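PDB 4LIZ: actin-binding protein, cofilin/tropomyosin family protein, putative from Entamoeba histolytica, which binds actin filaments and stabilises them, and may contribute to phagocytosis and pseudopod formation by helping to maintain F-actin. Local coordinates for residues 58-63 with 92-97. Numbering follows the deposited sequence.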
ATOM      1  N   ASP A  58      -7.371   8.343 -11.676  1.00 17.90           N
ATOM      2  CA  ASP A  58      -7.221   7.633 -12.937  1.00 19.34           C
ATOM      3  C   ASP A  58      -6.175   6.557 -13.016  1.00 18.29           C
ATOM      4  O   ASP A  58      -5.758   6.133 -14.094  1.00 18.76           O
ATOM      5  CB  ASP A  58      -7.070   8.618 -14.089  1.00 22.38           C
ATOM      6  CG  ASP A  58      -5.773   9.341 -14.051  1.00 29.61           C
ATOM      7  OD1 ASP A  58      -5.121   9.335 -12.988  1.00 26.64           O
ATOM      8  OD2 ASP A  58      -5.367   9.878 -15.093  1.00 35.67           O
ATOM      9  N   ALA A  59      -5.714   6.083 -11.802  1.00 15.74           N
ATOM     10  CA  ALA A  59      -4.597   5.206 -11.754  1.00 15.23           C
ATOM     11  C   ALA A  59      -4.863   3.899 -10.990  1.00 13.21           C
ATOM     12  O   ALA A  59      -5.673   3.882 -10.084  1.00 14.30           O
ATOM     13  CB  ALA A  59      -3.386   5.942 -11.094  1.00 15.78           C
ATOM     14  N   LEU A  60      -4.047   2.933 -11.334  1.00 14.05           N
ATOM     15  CA  LEU A  60      -3.888   1.671 -10.548  1.00 15.40           C
ATOM     16  C   LEU A  60      -2.592   1.848  -9.714  1.00 14.30           C
ATOM     17  O   LEU A  60      -1.532   2.056 -10.297  1.00 14.12           O
ATOM     18  CB  LEU A  60      -3.750   0.494 -11.539  1.00 17.09           C
ATOM     19  CG  LEU A  60      -4.003  -0.847 -10.880  1.00 20.50           C
ATOM     20  CD1 LEU A  60      -3.847  -2.060 -11.849  1.00 23.80           C
ATOM     21  CD2 LEU A  60      -2.981  -1.156  -9.901  1.00 26.16           C
ATOM     22  N   GLN A  61      -2.700   1.746  -8.416  1.00 12.05           N
ATOM     23  CA  GLN A  61      -1.548   1.981  -7.515  1.00 11.86           C
ATOM     24  C   GLN A  61      -1.543   1.003  -6.370  1.00 12.06           C
ATOM     25  O   GLN A  61      -2.561   0.303  -6.129  1.00 11.96           O
ATOM     26  CB  GLN A  61      -1.538   3.423  -7.032  1.00 11.80           C
ATOM     27  CG  GLN A  61      -1.300   4.494  -8.100  1.00 12.08           C
ATOM     28  CD  GLN A  61      -1.682   5.856  -7.647  1.00 12.72           C
ATOM     29  OE1 GLN A  61      -2.828   6.181  -7.477  1.00 12.88           O
ATOM     30  NE2 GLN A  61      -0.661   6.633  -7.281  1.00 14.19           N
ATOM     31  N   PHE A  62      -0.450   0.897  -5.625  1.00 11.88           N
ATOM     32  CA  PHE A  62      -0.350   0.184  -4.407  1.00 11.20           C
ATOM     33  C   PHE A  62       0.259   1.017  -3.327  1.00 11.30           C
ATOM     34  O   PHE A  62       1.048   1.907  -3.706  1.00 13.19           O
ATOM     35  CB  PHE A  62       0.472  -1.108  -4.552  1.00 12.20           C
ATOM     36  CG  PHE A  62      -0.095  -2.077  -5.592  1.00 11.71           C
ATOM     37  CD1 PHE A  62       0.331  -2.070  -6.890  1.00 12.46           C
ATOM     38  CD2 PHE A  62      -1.013  -3.005  -5.167  1.00 12.82           C
ATOM     39  CE1 PHE A  62      -0.261  -2.922  -7.876  1.00 14.69           C
ATOM     40  CE2 PHE A  62      -1.508  -3.892  -6.099  1.00 14.01           C
ATOM     41  CZ  PHE A  62      -1.143  -3.840  -7.375  1.00 16.30           C
ATOM     42  N   ALA A  63       0.012   0.825  -2.102  1.00 10.23           N
ATOM     43  CA  ALA A  63       0.617   1.568  -1.064  1.00 10.07           C
ATOM     44  C   ALA A  63       0.921   0.701   0.090  1.00 10.37           C
ATOM     45  O   ALA A  63       0.270  -0.326   0.400  1.00 11.54           O
ATOM     46  CB  ALA A  63      -0.210   2.800  -0.647  1.00 11.15           C
ATOM     47  N   PRO A  92     -10.118  -0.853 -19.258  1.00 23.45           N
ATOM     48  CA  PRO A  92     -10.574  -1.956 -18.393  1.00 23.22           C
ATOM     49  C   PRO A  92      -9.576  -3.147 -18.399  1.00 22.79           C
ATOM     50  O   PRO A  92      -9.605  -3.876 -17.394  1.00 21.46           O
ATOM     51  CB  PRO A  92     -12.005  -2.314 -18.912  1.00 29.14           C
ATOM     52  CG  PRO A  92     -12.140  -1.607 -20.195  1.00 31.69           C
ATOM     53  CD  PRO A  92     -11.130  -0.490 -20.286  1.00 25.79           C
ATOM     54  N   LYS A  93      -8.681  -3.247 -19.404  1.00 23.29           N
ATOM     55  CA  LYS A  93      -7.707  -4.288 -19.384  1.00 25.69           C
ATOM     56  C   LYS A  93      -6.714  -4.029 -18.203  1.00 26.25           C
ATOM     57  O   LYS A  93      -6.238  -4.956 -17.572  1.00 22.70           O
ATOM     58  CB  LYS A  93      -6.885  -4.450 -20.679  1.00 33.01           C
ATOM     59  CG  LYS A  93      -7.567  -4.711 -22.010  1.00 39.27           C
ATOM     60  CD  LYS A  93      -8.741  -5.665 -21.968  1.00 29.08           C
ATOM     61  CE  LYS A  93      -9.217  -5.907 -23.426  1.00 32.22           C
ATOM     62  NZ  LYS A  93     -10.660  -6.180 -23.510  1.00 26.31           N
ATOM     63  N   LEU A  94      -6.439  -2.760 -17.876  1.00 20.57           N
ATOM     64  CA  LEU A  94      -5.558  -2.494 -16.766  1.00 17.68           C
ATOM     65  C   LEU A  94      -6.298  -2.875 -15.439  1.00 16.39           C
ATOM     66  O   LEU A  94      -5.743  -3.470 -14.517  1.00 16.02           O
ATOM     67  CB  LEU A  94      -5.200  -0.975 -16.732  1.00 18.16           C
ATOM     68  CG  LEU A  94      -4.345  -0.496 -15.529  1.00 19.28           C
ATOM     69  CD1 LEU A  94      -3.019  -1.145 -15.534  1.00 22.03           C
ATOM     70  CD2 LEU A  94      -4.259   1.027 -15.530  1.00 18.73           C
ATOM     71  N   ARG A  95      -7.569  -2.519 -15.240  1.00 15.33           N
ATOM     72  CA  ARG A  95      -8.350  -2.979 -14.104  1.00 15.31           C
ATOM     73  C   ARG A  95      -8.302  -4.518 -13.892  1.00 14.92           C
ATOM     74  O   ARG A  95      -8.194  -4.970 -12.788  1.00 16.01           O
ATOM     75  CB  ARG A  95      -9.829  -2.527 -14.266  1.00 19.28           C
ATOM     76  CG  ARG A  95     -10.132  -1.033 -14.415  1.00 22.76           C
ATOM     77  CD  ARG A  95     -11.689  -0.782 -14.430  1.00 25.10           C
ATOM     78  NE  ARG A  95     -11.940   0.615 -14.435  1.00 30.85           N
ATOM     79  CZ  ARG A  95     -11.967   1.318 -13.300  1.00 22.33           C
ATOM     80  NH1 ARG A  95     -11.894   0.704 -12.192  1.00 28.29           N
ATOM     81  NH2 ARG A  95     -12.250   2.598 -13.338  1.00 30.67           N
ATOM     82  N   ALA A  96      -8.365  -5.177 -15.028  1.00 15.75           N
ATOM     83  CA  ALA A  96      -8.412  -6.668 -14.963  1.00 15.78           C
ATOM     84  C   ALA A  96      -7.168  -7.279 -14.464  1.00 15.56           C
ATOM     85  O   ALA A  96      -7.257  -8.432 -13.981  1.00 17.06           O
ATOM     86  CB  ALA A  96      -8.885  -7.267 -16.259  1.00 15.50           C
ATOM     87  N   VAL A  97      -6.022  -6.638 -14.628  1.00 13.79           N
ATOM     88  CA  VAL A  97      -4.739  -7.211 -14.153  1.00 15.24           C
ATOM     89  C   VAL A  97      -4.563  -7.058 -12.669  1.00 12.63           C
ATOM     90  O   VAL A  97      -3.652  -7.643 -12.076  1.00 13.69           O
ATOM     91  CB  VAL A  97      -3.537  -6.682 -14.944  1.00 16.51           C
ATOM     92  CG1 VAL A  97      -3.029  -5.362 -14.355  1.00 16.83           C
ATOM     93  CG2 VAL A  97      -2.480  -7.733 -15.037  1.00 21.30           C
TER
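In the ADF-homology fold, a central mixed beta-sheet carries helices on its faces, and here the start of helix 92-108 meets the start of the sheet strand 60-69 through Leu60, Leu94 and Val97. Strand 60-69 lies inside the sheet, between strands 26-32 and 76-85. Leu60 is buried and its CB is directed at the helix. The contact is small, with 134 Å² buried in all, and is apolar in character. The nearest CA atoms, those of Leu60 and Arg95, are 7.4 Å apart, and side chains make the contact, with one approach to a backbone oxygen.

Leu60 is fully extended, with CG anti to the backbone N (chi1 -163°) and chi2 also near 180°. This carries CD1 out to the first helical turn. Leu60 CD1 lies 3.9 Å from Leu94 CD1. The two leucine side chains cross at a slant, and both branches of Leu94 are used. Its CD2 reaches back over the base of Leu60 and sits 4.1 Å from Leu60 CB. Leu60 CD1 also comes 3.6 Å from the carbonyl O of Leu94, a van der Waals approach to the helix backbone. That same oxygen accepts a hydrogen bond from Val97 N within the turn.

Leu60 and Phe62, on one face of the strand, both reach helix 92-108: Leu60 packs on Met98, and also on Val31 of strand 26-32, while Phe62 touches Met98 and Leu101. Gln61, between Leu60 and Phe62, has its CB on the opposite side of the strand, and its NE2 is hydrogen-bonded to Asp41 and to the carbonyl of Ala54. Val97, three residues after Leu94, adds a lighter touch, its CG1 lying 4.2 Å from Leu60 CD1.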